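Local coordinates for lipoprotein (Colwellia psychrerythraea, PDB 3O0Y) that is of unknown function but is a putative lipoprotein whose family is related to metallopeptidases, at residues E501-V506 and S526-Q531; G318-I323 and G493-L498; P219-F224 and T244-K249; V169-F174 and A248-V253. All coordinates share one frame; numbering follows the deposited sequence.

In the fold
All four contacts join helices of one largely helical chain, and they fall into two distant pairs. Contacts 1 and 2 share helix 491-515 and touch where Leu502 meets Met320; contacts 3 and 4 share helix 236-268 and merge through Phe220, Leu171 and Val246, their centres about 9 Å apart. Contact 1 and contact 4 have centres about 43 Å apart, on opposite sides of the chain's centre. Contacts 2 and 3 are the buried ones, contacts 1 and 4 only partly so. Chemistry follows place: methionine, leucine and isoleucine beside an internal salt bridge in contact 2, valine and phenylalanine in contact 3, a methionine-aromatic pair in contact 1, and a lysine stem against a glycine in contact 4.

Contact 1 (E501-V506 and S526-Q531); sequences ELFRAV and SYMSEQ. With SO4 (sulfate ion), chain D.
Met528 lays its terminal methyl over one face of the Phe503 ring, linking helices 491-515 and 521-532, whose segments run antiparallel at 158°. Met528 CE lies 4.0 Å from the centroid of the Phe503 ring, a CH-pi contact displaced toward the rim. The sulfur follows obliquely, with Met528 SD 3.8 Å from Phe503 CZ, so the pair is also a Met-aromatic contact. Extended through its first two torsions, the Met528 chain bends at chi3 (-100°), and CE touches both the ring and Val506 CG1, 3.7 Å from the latter. This is the dense part. With an alanine here instead of Phe503, the Met528 methyl would probably lose its flat seat and be set free to turn, opening a gap toward Tyr546 of helix 536-548.

Around Val506 the fit is looser: Val506 CG1 meets Tyr527 CE2 obliquely at 4.0 Å, while CG2 reaches Gln531 CB at 3.9 Å. Leu502 CD2 comes closer, 3.5 Å from Gln531 O. Ser526 and Glu530 lie on the solvent side. Arg504 points away from the partner helix; its NH2 donates to sulfate O1 at 2.7 Å, near the guanidinium plane, and Tyr556, Arg545 and Arg507 complete the grip on this ion, probably acquired from the crystallisation liquor. Cohesion between the helices thus rests on dispersion and ring-methyl contact, with the anion held apart from the apolar seam.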
loop_
_atom_site.group_PDB
_atom_site.type_symbol
_atom_site.label_atom_id
_atom_site.label_comp_id
_atom_site.label_asym_id
_atom_site.label_seq_id
_atom_site.Cartn_x
_atom_site.Cartn_y
_atom_site.Cartn_z
ATOM N N GLU A 501 13.317 -10.794 3.536
ATOM C CA GLU A 501 12.621 -11.900 2.838
ATOM C C GLU A 501 11.942 -12.834 3.848
ATOM O O GLU A 501 10.766 -13.229 3.706
ATOM C CB GLU A 501 13.577 -12.638 1.943
ATOM C CG GLU A 501 12.816 -13.608 1.019
ATOM C CD GLU A 501 13.703 -14.562 0.258
ATOM O OE1 GLU A 501 14.944 -14.335 0.163
ATOM O OE2 GLU A 501 13.121 -15.504 -0.367
ATOM N N LEU A 502 12.726 -13.144 4.888
ATOM C CA LEU A 502 12.279 -13.931 6.037
ATOM C C LEU A 502 11.071 -13.282 6.659
ATOM O O LEU A 502 10.087 -13.975 6.946
ATOM C CB LEU A 502 13.410 -14.055 7.054
ATOM C CG LEU A 502 12.993 -14.850 8.317
ATOM C CD1 LEU A 502 12.515 -16.287 8.050
ATOM C CD2 LEU A 502 14.228 -14.862 9.264
ATOM N N PHE A 503 11.078 -11.950 6.778
ATOM C CA PHE A 503 9.964 -11.246 7.402
ATOM C C PHE A 503 8.690 -11.500 6.596
ATOM O O PHE A 503 7.615 -11.687 7.166
ATOM C CB PHE A 503 10.328 -9.753 7.480
ATOM C CG PHE A 503 9.441 -8.971 8.373
ATOM C CD1 PHE A 503 9.729 -8.883 9.704
ATOM C CD2 PHE A 503 8.312 -8.371 7.888
ATOM C CE1 PHE A 503 8.882 -8.146 10.602
ATOM C CE2 PHE A 503 7.456 -7.636 8.759
ATOM C CZ PHE A 503 7.762 -7.522 10.102
ATOM N N ARG A 504 8.810 -11.484 5.280
ATOM C CA ARG A 504 7.675 -11.670 4.433
ATOM C C ARG A 504 7.196 -13.143 4.380
ATOM O O ARG A 504 6.019 -13.398 4.178
ATOM C CB ARG A 504 7.899 -11.088 3.058
ATOM C CG ARG A 504 7.595 -9.622 3.000
ATOM C CD ARG A 504 8.746 -8.827 2.849
ATOM N NE ARG A 504 8.525 -7.379 3.071
ATOM C CZ ARG A 504 9.186 -6.681 3.940
ATOM N NH1 ARG A 504 10.049 -7.291 4.783
ATOM N NH2 ARG A 504 8.930 -5.377 4.039
ATOM N N ALA A 505 8.077 -14.099 4.617
ATOM C CA ALA A 505 7.682 -15.488 4.797
ATOM C C ALA A 505 6.923 -15.634 6.120
ATOM O O ALA A 505 5.855 -16.299 6.178
ATOM C CB ALA A 505 8.935 -16.362 4.726
ATOM N N VAL A 506 7.439 -15.013 7.171
ATOM C CA VAL A 506 6.710 -14.992 8.450
ATOM C C VAL A 506 5.300 -14.462 8.290
ATOM O O VAL A 506 4.358 -14.964 8.950
ATOM C CB VAL A 506 7.510 -14.251 9.554
ATOM C CG1 VAL A 506 6.685 -14.011 10.827
ATOM C CG2 VAL A 506 8.783 -15.081 9.907
ATOM N N SER A 526 4.805 -13.093 19.487
ATOM C CA SER A 526 5.901 -13.934 19.997
ATOM C C SER A 526 6.574 -14.651 18.849
ATOM O O SER A 526 7.795 -14.607 18.711
ATOM C CB SER A 526 5.382 -14.988 20.978
ATOM O OG SER A 526 4.900 -14.350 22.146
ATOM N N TYR A 527 5.774 -15.245 17.948
ATOM C CA TYR A 527 6.347 -16.019 16.815
ATOM C C TYR A 527 7.197 -15.082 15.954
ATOM O O TYR A 527 8.332 -15.413 15.561
ATOM C CB TYR A 527 5.205 -16.685 15.990
ATOM C CG TYR A 527 5.683 -17.498 14.813
ATOM C CD1 TYR A 527 6.286 -18.749 14.965
ATOM C CD2 TYR A 527 5.733 -16.932 13.534
ATOM C CE1 TYR A 527 6.723 -19.490 13.844
ATOM C CE2 TYR A 527 6.293 -17.598 12.492
ATOM C CZ TYR A 527 6.757 -18.857 12.616
ATOM O OH TYR A 527 7.235 -19.483 11.503
ATOM N N MET A 528 6.593 -13.959 15.544
ATOM C CA MET A 528 7.278 -13.076 14.609
ATOM C C MET A 528 8.585 -12.505 15.230
ATOM O O MET A 528 9.632 -12.375 14.541
ATOM C CB MET A 528 6.361 -11.939 14.109
ATOM C CG MET A 528 7.030 -10.892 13.231
ATOM S SD MET A 528 5.751 -9.753 12.355
ATOM C CE MET A 528 5.679 -10.401 10.846
ATOM N N SER A 529 8.513 -12.114 16.487
ATOM C CA SER A 529 9.704 -11.642 17.181
ATOM C C SER A 529 10.827 -12.682 17.173
ATOM O O SER A 529 11.972 -12.372 16.724
ATOM C CB SER A 529 9.364 -11.342 18.650
ATOM O OG SER A 529 8.662 -10.182 18.642
ATOM N N GLU A 530 10.478 -13.884 17.605
ATOM C CA GLU A 530 11.445 -14.989 17.726
ATOM C C GLU A 530 12.052 -15.377 16.383
ATOM O O GLU A 530 13.241 -15.656 16.333
ATOM C CB GLU A 530 10.847 -16.238 18.321
ATOM C CG GLU A 530 10.513 -16.106 19.788
ATOM C CD GLU A 530 9.632 -17.240 20.295
ATOM O OE1 GLU A 530 9.540 -18.280 19.590
ATOM O OE2 GLU A 530 9.047 -17.091 21.404
ATOM N N GLN A 531 11.258 -15.334 15.308
ATOM C CA GLN A 531 11.740 -15.843 14.053
ATOM C C GLN A 531 12.597 -14.776 13.356
ATOM O O GLN A 531 13.572 -15.116 12.660
ATOM C CB GLN A 531 10.558 -16.277 13.143
ATOM C CG GLN A 531 9.861 -17.521 13.569
ATOM C CD GLN A 531 10.746 -18.732 13.739
ATOM O OE1 GLN A 531 11.623 -19.014 12.916
ATOM N NE2 GLN A 531 10.547 -19.434 14.847
HETATM S S SO4 D . 5.745 -3.253 3.589
HETATM O O1 SO4 D . 6.517 -4.492 3.301
HETATM O O2 SO4 D . 6.656 -2.157 3.610
HETATM O O3 SO4 D . 4.764 -2.932 2.524
HETATM O O4 SO4 D . 4.925 -3.429 4.758
#

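Contact 2 (G318-I323 and G493-L498); sequences GVMNEI and GDLGRL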
loop_
_atom_site.group_PDB
_atom_site.type_symbol
_atom_site.label_atom_id
_atom_site.label_comp_id
_atom_site.label_asym_id
_atom_site.label_seq_id
_atom_site.Cartn_x
_atom_site.Cartn_y
_atom_site.Cartn_z
ATOM N N GLY A 318 17.779 -21.035 7.271
ATOM C CA GLY A 318 18.922 -21.916 7.031
ATOM C C GLY A 318 20.014 -21.293 6.199
ATOM O O GLY A 318 21.200 -21.409 6.506
ATOM N N VAL A 319 19.608 -20.506 5.220
ATOM C CA VAL A 319 20.563 -19.747 4.429
ATOM C C VAL A 319 21.283 -18.700 5.282
ATOM O O VAL A 319 22.510 -18.537 5.208
ATOM C CB VAL A 319 19.889 -19.072 3.167
ATOM C CG1 VAL A 319 20.890 -18.179 2.464
ATOM C CG2 VAL A 319 19.334 -20.165 2.220
ATOM N N MET A 320 20.523 -17.880 5.961
ATOM C CA MET A 320 21.080 -16.857 6.851
ATOM C C MET A 320 22.042 -17.476 7.870
ATOM O O MET A 320 23.078 -16.921 8.132
ATOM C CB MET A 320 19.934 -16.138 7.584
ATOM C CG MET A 320 19.089 -15.248 6.682
ATOM S SD MET A 320 17.594 -14.488 7.516
ATOM C CE MET A 320 18.493 -13.174 8.450
ATOM N N ASN A 321 21.680 -18.624 8.477
ATOM C CA ASN A 321 22.632 -19.318 9.388
ATOM C C ASN A 321 23.996 -19.554 8.764
ATOM O O ASN A 321 25.053 -19.348 9.399
ATOM C CB ASN A 321 21.986 -20.580 9.941
ATOM C CG ASN A 321 22.910 -21.339 10.855
ATOM O OD1 ASN A 321 23.234 -20.877 11.957
ATOM N ND2 ASN A 321 23.239 -22.584 10.460
ATOM N N GLU A 322 24.040 -19.998 7.509
ATOM C CA GLU A 322 25.306 -20.248 6.874
ATOM C C GLU A 322 26.189 -19.007 6.699
ATOM O O GLU A 322 27.405 -19.017 6.929
ATOM C CB GLU A 322 25.147 -20.856 5.484
ATOM C CG GLU A 322 24.524 -22.208 5.469
ATOM C CD GLU A 322 25.265 -23.289 6.170
ATOM O OE1 GLU A 322 26.486 -23.192 6.387
ATOM O OE2 GLU A 322 24.597 -24.313 6.446
ATOM N N ILE A 323 25.544 -17.928 6.309
ATOM C CA ILE A 323 26.260 -16.682 6.139
ATOM C C ILE A 323 26.756 -16.185 7.485
ATOM O O ILE A 323 27.889 -15.717 7.589
ATOM C CB ILE A 323 25.371 -15.677 5.388
ATOM C CG1 ILE A 323 25.000 -16.197 3.999
ATOM C CG2 ILE A 323 25.922 -14.245 5.398
ATOM C CD1 ILE A 323 23.846 -15.433 3.370
ATOM N N GLY A 493 24.832 -6.563 4.614
ATOM C CA GLY A 493 23.687 -6.088 3.817
ATOM C C GLY A 493 22.894 -7.219 3.218
ATOM O O GLY A 493 21.679 -7.172 3.121
ATOM N N ASP A 494 23.592 -8.280 2.796
ATOM C CA ASP A 494 22.927 -9.463 2.287
ATOM C C ASP A 494 22.068 -10.101 3.341
ATOM O O ASP A 494 20.934 -10.466 3.102
ATOM C CB ASP A 494 23.977 -10.460 1.756
ATOM C CG ASP A 494 23.391 -11.564 0.919
ATOM O OD1 ASP A 494 22.332 -11.374 0.270
ATOM O OD2 ASP A 494 24.050 -12.668 0.857
ATOM N N LEU A 495 22.580 -10.199 4.537
ATOM C CA LEU A 495 21.728 -10.633 5.653
ATOM C C LEU A 495 20.535 -9.772 5.915
ATOM O O LEU A 495 19.452 -10.305 6.242
ATOM C CB LEU A 495 22.566 -10.775 6.936
ATOM C CG LEU A 495 23.548 -11.937 7.055
ATOM C CD1 LEU A 495 24.545 -11.775 8.235
ATOM C CD2 LEU A 495 22.744 -13.290 7.221
ATOM N N GLY A 496 20.678 -8.469 5.720
ATOM C CA GLY A 496 19.533 -7.587 5.801
ATOM C C GLY A 496 18.462 -7.879 4.711
ATOM O O GLY A 496 17.252 -7.872 5.009
ATOM N N ARG A 497 18.909 -8.148 3.486
ATOM C CA ARG A 497 18.023 -8.568 2.448
ATOM C C ARG A 497 17.306 -9.850 2.803
ATOM O O ARG A 497 16.077 -9.915 2.683
ATOM C CB ARG A 497 18.735 -8.795 1.136
ATOM C CG ARG A 497 17.931 -9.412 0.051
ATOM C CD ARG A 497 18.863 -9.708 -1.155
ATOM N NE ARG A 497 19.771 -10.812 -0.899
ATOM C CZ ARG A 497 19.574 -12.095 -1.237
ATOM N NH1 ARG A 497 18.492 -12.493 -1.792
ATOM N NH2 ARG A 497 20.553 -12.981 -1.144
ATOM N N LEU A 498 18.072 -10.822 3.304
ATOM C CA LEU A 498 17.466 -12.123 3.631
ATOM C C LEU A 498 16.538 -11.973 4.844
ATOM O O LEU A 498 15.486 -12.616 4.866
ATOM C CB LEU A 498 18.547 -13.175 3.864
ATOM C CG LEU A 498 19.303 -13.555 2.578
ATOM C CD1 LEU A 498 20.621 -14.276 2.993
ATOM C CD2 LEU A 498 18.414 -14.444 1.749
#
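Ile323 and Leu498 bring their CD1 methyls to 3.4 Å, closer than two methyls normally pack, where the end of helix 302-326 lies antiparallel to the start of helix 491-515. Ile323 CG1 and Leu498 CG both lie opposite the carbonyl carbon, and the chains then extend (chi2 165° for Ile323), so the two methyls converge as the chains cross obliquely. The other branch of Ile323 works separately: CG2 lies beside Leu495 CG at 3.7 Å, the two side chains running alongside, head to tail.

Met320 passes Leu498 in the same manner, its CG 3.5 Å from Leu498 CB. A bend at chi3 (77°) then turns its methyl to the backbone of the partner helix, where Met320 CE rests 3.7 Å from Leu495 O. Val319 CG1 adds a lighter touch on Leu498 CD1.

A charged pair borders this apolar seam. Arg497 extends through two torsions, turns at the third, and grips Asp494 side-on: NE and NH2 both donate to OD1, NH2 at 2.8 Å to the syn lone pair and NE almost in line with the C-O bond. The oxygen lies practically in the guanidinium plane, while Leu498 CD2 lies over one face, toward its rim. Asp494 OD2 meets Ile323 CD1. With an alanine in place of Asp494, the guanidinium would probably lose the anchor that fixes its rotation, leaving a buried positive charge without this mate.

Arg497 NH1 also binds a Tris molecule, probably from the crystallisation liquor. The whole is an antiparallel helix-helix interface of a helical fold, beside a bound molecule that may mark a pocket.

Contact 3 (P219-F224 and T244-K249); sequences PFVNVF and TQVIAK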
loop_
_atom_site.group_PDB
_atom_site.type_symbol
_atom_site.label_atom_id
_atom_site.label_comp_id
_atom_site.label_asym_id
_atom_site.label_seq_id
_atom_site.Cartn_x
_atom_site.Cartn_y
_atom_site.Cartn_z
ATOM N N PRO A 219 -1.946 20.141 12.331
ATOM C CA PRO A 219 -1.245 20.064 11.046
ATOM C C PRO A 219 -2.009 20.595 9.855
ATOM O O PRO A 219 -1.390 21.073 8.900
ATOM C CB PRO A 219 -0.958 18.575 10.904
ATOM C CG PRO A 219 -0.792 18.114 12.298
ATOM C CD PRO A 219 -1.757 18.889 13.113
ATOM N N PHE A 220 -3.317 20.489 9.865
ATOM C CA PHE A 220 -4.090 21.076 8.753
ATOM C C PHE A 220 -3.740 22.566 8.582
ATOM O O PHE A 220 -3.680 23.074 7.465
ATOM C CB PHE A 220 -5.590 20.945 9.002
ATOM C CG PHE A 220 -6.244 19.665 8.453
ATOM C CD1 PHE A 220 -6.027 19.200 7.189
ATOM C CD2 PHE A 220 -7.188 18.995 9.257
ATOM C CE1 PHE A 220 -6.717 18.067 6.711
ATOM C CE2 PHE A 220 -7.854 17.885 8.791
ATOM C CZ PHE A 220 -7.616 17.426 7.518
ATOM N N VAL A 221 -3.664 23.293 9.707
ATOM C CA VAL A 221 -3.237 24.729 9.714
ATOM C C VAL A 221 -1.757 24.916 9.371
ATOM O O VAL A 221 -1.402 25.744 8.531
ATOM C CB VAL A 221 -3.474 25.365 11.058
ATOM C CG1 VAL A 221 -3.085 26.875 10.975
ATOM C CG2 VAL A 221 -4.930 25.143 11.482
ATOM N N ASN A 222 -0.871 24.189 10.040
ATOM C CA ASN A 222 0.557 24.375 9.815
ATOM C C ASN A 222 1.026 24.045 8.383
ATOM O O ASN A 222 1.875 24.743 7.809
ATOM C CB ASN A 222 1.347 23.605 10.891
ATOM C CG ASN A 222 1.233 24.224 12.307
ATOM O OD1 ASN A 222 1.383 23.522 13.318
ATOM N ND2 ASN A 222 1.028 25.501 12.373
ATOM N N VAL A 223 0.476 22.974 7.794
ATOM C CA VAL A 223 0.730 22.690 6.408
ATOM C C VAL A 223 0.226 23.803 5.531
ATOM O O VAL A 223 0.889 24.233 4.611
ATOM C CB VAL A 223 0.036 21.348 6.003
ATOM C CG1 VAL A 223 0.094 21.215 4.464
ATOM C CG2 VAL A 223 0.742 20.176 6.807
ATOM N N PHE A 224 -0.988 24.251 5.774
ATOM C CA PHE A 224 -1.512 25.324 4.995
ATOM C C PHE A 224 -0.616 26.583 5.125
ATOM O O PHE A 224 -0.302 27.244 4.110
ATOM C CB PHE A 224 -2.924 25.649 5.422
ATOM C CG PHE A 224 -3.573 26.654 4.543
ATOM C CD1 PHE A 224 -4.223 26.285 3.409
ATOM C CD2 PHE A 224 -3.509 28.003 4.858
ATOM C CE1 PHE A 224 -4.854 27.253 2.594
ATOM C CE2 PHE A 224 -4.104 28.974 4.061
ATOM C CZ PHE A 224 -4.762 28.614 2.931
ATOM N N THR A 244 -6.782 32.186 8.727
ATOM C CA THR A 244 -7.880 32.306 9.677
ATOM C C THR A 244 -9.082 31.463 9.320
ATOM O O THR A 244 -9.728 30.864 10.209
ATOM C CB THR A 244 -8.303 33.799 9.847
ATOM O OG1 THR A 244 -7.136 34.515 10.247
ATOM C CG2 THR A 244 -9.448 33.935 10.884
ATOM N N GLN A 245 -9.401 31.435 8.032
ATOM C CA GLN A 245 -10.494 30.617 7.521
ATOM C C GLN A 245 -10.237 29.112 7.724
ATOM O O GLN A 245 -11.144 28.362 8.124
ATOM C CB GLN A 245 -10.742 30.913 6.052
ATOM C CG GLN A 245 -11.430 32.247 5.816
ATOM C CD GLN A 245 -11.586 32.519 4.342
ATOM O OE1 GLN A 245 -12.311 31.800 3.644
ATOM N NE2 GLN A 245 -10.933 33.581 3.862
ATOM N N VAL A 246 -9.003 28.703 7.560
ATOM C CA VAL A 246 -8.599 27.322 7.783
ATOM C C VAL A 246 -8.717 26.989 9.242
ATOM O O VAL A 246 -9.330 25.996 9.575
ATOM C CB VAL A 246 -7.173 27.006 7.273
ATOM C CG1 VAL A 246 -6.708 25.581 7.795
ATOM C CG2 VAL A 246 -7.181 27.054 5.699
ATOM N N ILE A 247 -8.222 27.872 10.110
ATOM C CA ILE A 247 -8.347 27.666 11.552
ATOM C C ILE A 247 -9.789 27.549 11.976
ATOM O O ILE A 247 -10.105 26.718 12.831
ATOM C CB ILE A 247 -7.670 28.815 12.369
ATOM C CG1 ILE A 247 -6.159 28.782 12.131
ATOM C CG2 ILE A 247 -8.087 28.689 13.866
ATOM C CD1 ILE A 247 -5.391 30.085 12.573
ATOM N N ALA A 248 -10.650 28.390 11.417
ATOM C CA ALA A 248 -12.075 28.328 11.702
ATOM C C ALA A 248 -12.695 26.977 11.321
ATOM O O ALA A 248 -13.446 26.386 12.108
ATOM C CB ALA A 248 -12.816 29.454 11.028
ATOM N N LYS A 249 -12.403 26.470 10.129
ATOM C CA LYS A 249 -12.944 25.142 9.787
ATOM C C LYS A 249 -12.427 24.050 10.704
ATOM O O LYS A 249 -13.156 23.112 11.039
ATOM C CB LYS A 249 -12.658 24.770 8.340
ATOM C CG LYS A 249 -13.236 25.697 7.288
ATOM C CD LYS A 249 -14.718 25.768 7.352
ATOM C CE LYS A 249 -15.269 26.605 6.194
ATOM N NZ LYS A 249 -16.726 26.784 6.330
#
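Val246 sets a methyl squarely over the Phe224 ring in a helical hairpin, formed by the consecutive antiparallel helices 219-228 and 236-268. Val246 CG2 stands 3.6 Å from the centroid of the Phe224 ring and only 4° off its normal, so the CH-pi contact is centred and the methyl is almost equally distant from all six ring carbons. In Phe224, chi1 (-174°) carries the ring across to the partner helix, and chi2 near 90° turns its face to Val246.

Beside this pair, Val221 lies against Ile247, with Val221 CG1 3.8 Å from Ile247 CG1. Its second methyl also nears Val246, since Val221 CG2 is 4.1 Å from Val246 CG1, and these two valines lie alongside, pointing opposite ways. The segment axes come within 9.4 Å, a spacing in keeping with branched aliphatic side chains across most of the seam.

A second shell positions the first. Helix 161-172 closes over the hairpin: Tyr167 meets the Phe224 ring with its own at a shallow tilt, Ala164 touches that phenylalanine, and Ile168 packs on Val246. The Phe220 ring leads away from 244-249, packing between Pro149 and Met152 of helix 144-154 and Val250 and Val254 farther along helix 236-268. Its carbonyl serves both shells: Tyr167 OH hydrogen-bonds to Phe220 O, and Val246 CG1 rests against that same oxygen at 3.9 Å.

Contact 4 (V169-F174 and A248-V253); sequences VRLGQF and AKVSQV
Leu171 and Lys249 meet through their first side-chain carbons, CB to CB at 3.7 Å, where helix 161-172 lies against helix 236-268. The aliphatic contacts come first. Lys249 bends at chi2 (-61°), which carries its stem alongside the other backbone and brings Lys249 CD within 3.9 Å of Gly172 CA. The bare alpha carbon matters, for a side-chain carbon at that position would sit tight against Lys249 CE. Deeper in, Leu171 CD1 reaches Val250 CG2 at 4.3 Å, and Phe220 of helix 219-228 packs on both residues.

A second kind of contact sets a methyl against backbone oxygens. Val253 CG1 lies 3.6 Å from both Leu171 O and Gly172 O. The same methyl approaches Phe174 CB, whose ring turns off toward Met152 and Tyr258.

Hydrogen bonding stays within each segment: Phe174 N donates to Leu171 O at 3.2 Å, and Val253 N to Lys249 O as a helical backbone bond. The implication is that the lysine acts here as a hydrocarbon chain, its ammonium group carried past the glycine, and that close fit rather than charge joins the two helices.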
loop_
_atom_site.group_PDB
_atom_site.type_symbol
_atom_site.label_atom_id
_atom_site.label_comp_id
_atom_site.label_asym_id
_atom_site.label_seq_id
_atom_site.Cartn_x
_atom_site.Cartn_y
_atom_site.Cartn_z
ATOM N N VAL A 169 -13.020 24.476 1.599
ATOM C CA VAL A 169 -14.307 23.874 1.265
ATOM C C VAL A 169 -14.322 22.376 1.661
ATOM O O VAL A 169 -15.324 21.856 2.170
ATOM C CB VAL A 169 -14.615 24.105 -0.194
ATOM C CG1 VAL A 169 -15.756 23.236 -0.644
ATOM C CG2 VAL A 169 -14.915 25.636 -0.389
ATOM N N ARG A 170 -13.199 21.711 1.420
ATOM C CA ARG A 170 -13.083 20.300 1.848
ATOM C C ARG A 170 -13.177 20.144 3.354
ATOM O O ARG A 170 -13.954 19.299 3.866
ATOM C CB ARG A 170 -11.786 19.695 1.275
ATOM C CG ARG A 170 -12.022 19.254 -0.167
ATOM C CD ARG A 170 -10.859 18.402 -0.702
ATOM N NE ARG A 170 -11.253 17.574 -1.852
ATOM C CZ ARG A 170 -10.400 17.073 -2.733
ATOM N NH1 ARG A 170 -9.092 17.243 -2.591
ATOM N NH2 ARG A 170 -10.860 16.321 -3.713
ATOM N N LEU A 171 -12.423 20.977 4.084
ATOM C CA LEU A 171 -12.485 20.942 5.566
ATOM C C LEU A 171 -13.884 21.156 6.122
ATOM O O LEU A 171 -14.279 20.513 7.099
ATOM C CB LEU A 171 -11.495 21.953 6.189
ATOM C CG LEU A 171 -9.998 21.753 5.927
ATOM C CD1 LEU A 171 -9.250 22.972 6.447
ATOM C CD2 LEU A 171 -9.423 20.495 6.499
ATOM N N GLY A 172 -14.650 22.035 5.465
ATOM C CA GLY A 172 -16.001 22.363 5.856
ATOM C C GLY A 172 -16.983 21.253 5.702
ATOM O O GLY A 172 -18.042 21.300 6.304
ATOM N N GLN A 173 -16.608 20.197 4.983
ATOM C CA GLN A 173 -17.512 19.042 4.807
ATOM C C GLN A 173 -17.197 17.877 5.737
ATOM O O GLN A 173 -17.764 16.772 5.595
ATOM C CB GLN A 173 -17.405 18.596 3.363
ATOM C CG GLN A 173 -17.935 19.679 2.401
ATOM C CD GLN A 173 -17.696 19.306 1.012
ATOM O OE1 GLN A 173 -16.714 19.729 0.378
ATOM N NE2 GLN A 173 -18.569 18.462 0.509
ATOM N N PHE A 174 -16.328 18.112 6.722
ATOM C CA PHE A 174 -15.910 17.005 7.602
ATOM C C PHE A 174 -17.038 16.574 8.530
ATOM O O PHE A 174 -17.054 15.414 9.043
ATOM C CB PHE A 174 -14.676 17.361 8.386
ATOM C CG PHE A 174 -13.411 16.895 7.758
ATOM C CD1 PHE A 174 -13.075 17.300 6.497
ATOM C CD2 PHE A 174 -12.558 16.055 8.413
ATOM C CE1 PHE A 174 -11.895 16.934 5.923
ATOM C CE2 PHE A 174 -11.387 15.688 7.851
ATOM C CZ PHE A 174 -11.088 16.080 6.548
ATOM N N ALA A 248 -10.650 28.390 11.417
ATOM C CA ALA A 248 -12.075 28.328 11.702
ATOM C C ALA A 248 -12.695 26.977 11.321
ATOM O O ALA A 248 -13.446 26.386 12.108
ATOM C CB ALA A 248 -12.816 29.454 11.028
ATOM N N LYS A 249 -12.403 26.470 10.129
ATOM C CA LYS A 249 -12.944 25.142 9.787
ATOM C C LYS A 249 -12.427 24.050 10.704
ATOM O O LYS A 249 -13.156 23.112 11.039
ATOM C CB LYS A 249 -12.658 24.770 8.340
ATOM C CG LYS A 249 -13.236 25.697 7.288
ATOM C CD LYS A 249 -14.718 25.768 7.352
ATOM C CE LYS A 249 -15.269 26.605 6.194
ATOM N NZ LYS A 249 -16.726 26.784 6.330
ATOM N N VAL A 250 -11.161 24.107 11.039
ATOM C CA VAL A 250 -10.539 23.042 11.848
ATOM C C VAL A 250 -11.226 23.059 13.217
ATOM O O VAL A 250 -11.642 22.000 13.738
ATOM C CB VAL A 250 -9.034 23.206 11.966
ATOM C CG1 VAL A 250 -8.413 22.260 13.043
ATOM C CG2 VAL A 250 -8.318 22.977 10.601
ATOM N N SER A 251 -11.364 24.256 13.803
ATOM C CA SER A 251 -11.949 24.406 15.129
ATOM C C SER A 251 -13.402 24.088 15.146
ATOM O O SER A 251 -13.917 23.428 16.068
ATOM C CB SER A 251 -11.761 25.860 15.619
ATOM O OG SER A 251 -12.366 26.008 16.880
ATOM N N GLN A 252 -14.117 24.596 14.167
ATOM C CA GLN A 252 -15.561 24.509 14.206
ATOM C C GLN A 252 -16.175 23.264 13.566
ATOM O O GLN A 252 -17.326 22.879 13.915
ATOM C CB GLN A 252 -16.155 25.737 13.555
ATOM C CG GLN A 252 -15.754 27.031 14.289
ATOM C CD GLN A 252 -16.067 28.290 13.489
ATOM O OE1 GLN A 252 -16.894 28.278 12.577
ATOM N NE2 GLN A 252 -15.418 29.406 13.865
ATOM N N VAL A 253 -15.448 22.694 12.597
ATOM C CA VAL A 253 -16.002 21.583 11.827
ATOM C C VAL A 253 -15.161 20.300 12.075
ATOM O O VAL A 253 -15.714 19.292 12.524
ATOM C CB VAL A 253 -16.135 21.901 10.376
ATOM C CG1 VAL A 253 -16.851 20.752 9.676
ATOM C CG2 VAL A 253 -16.998 23.221 10.181
#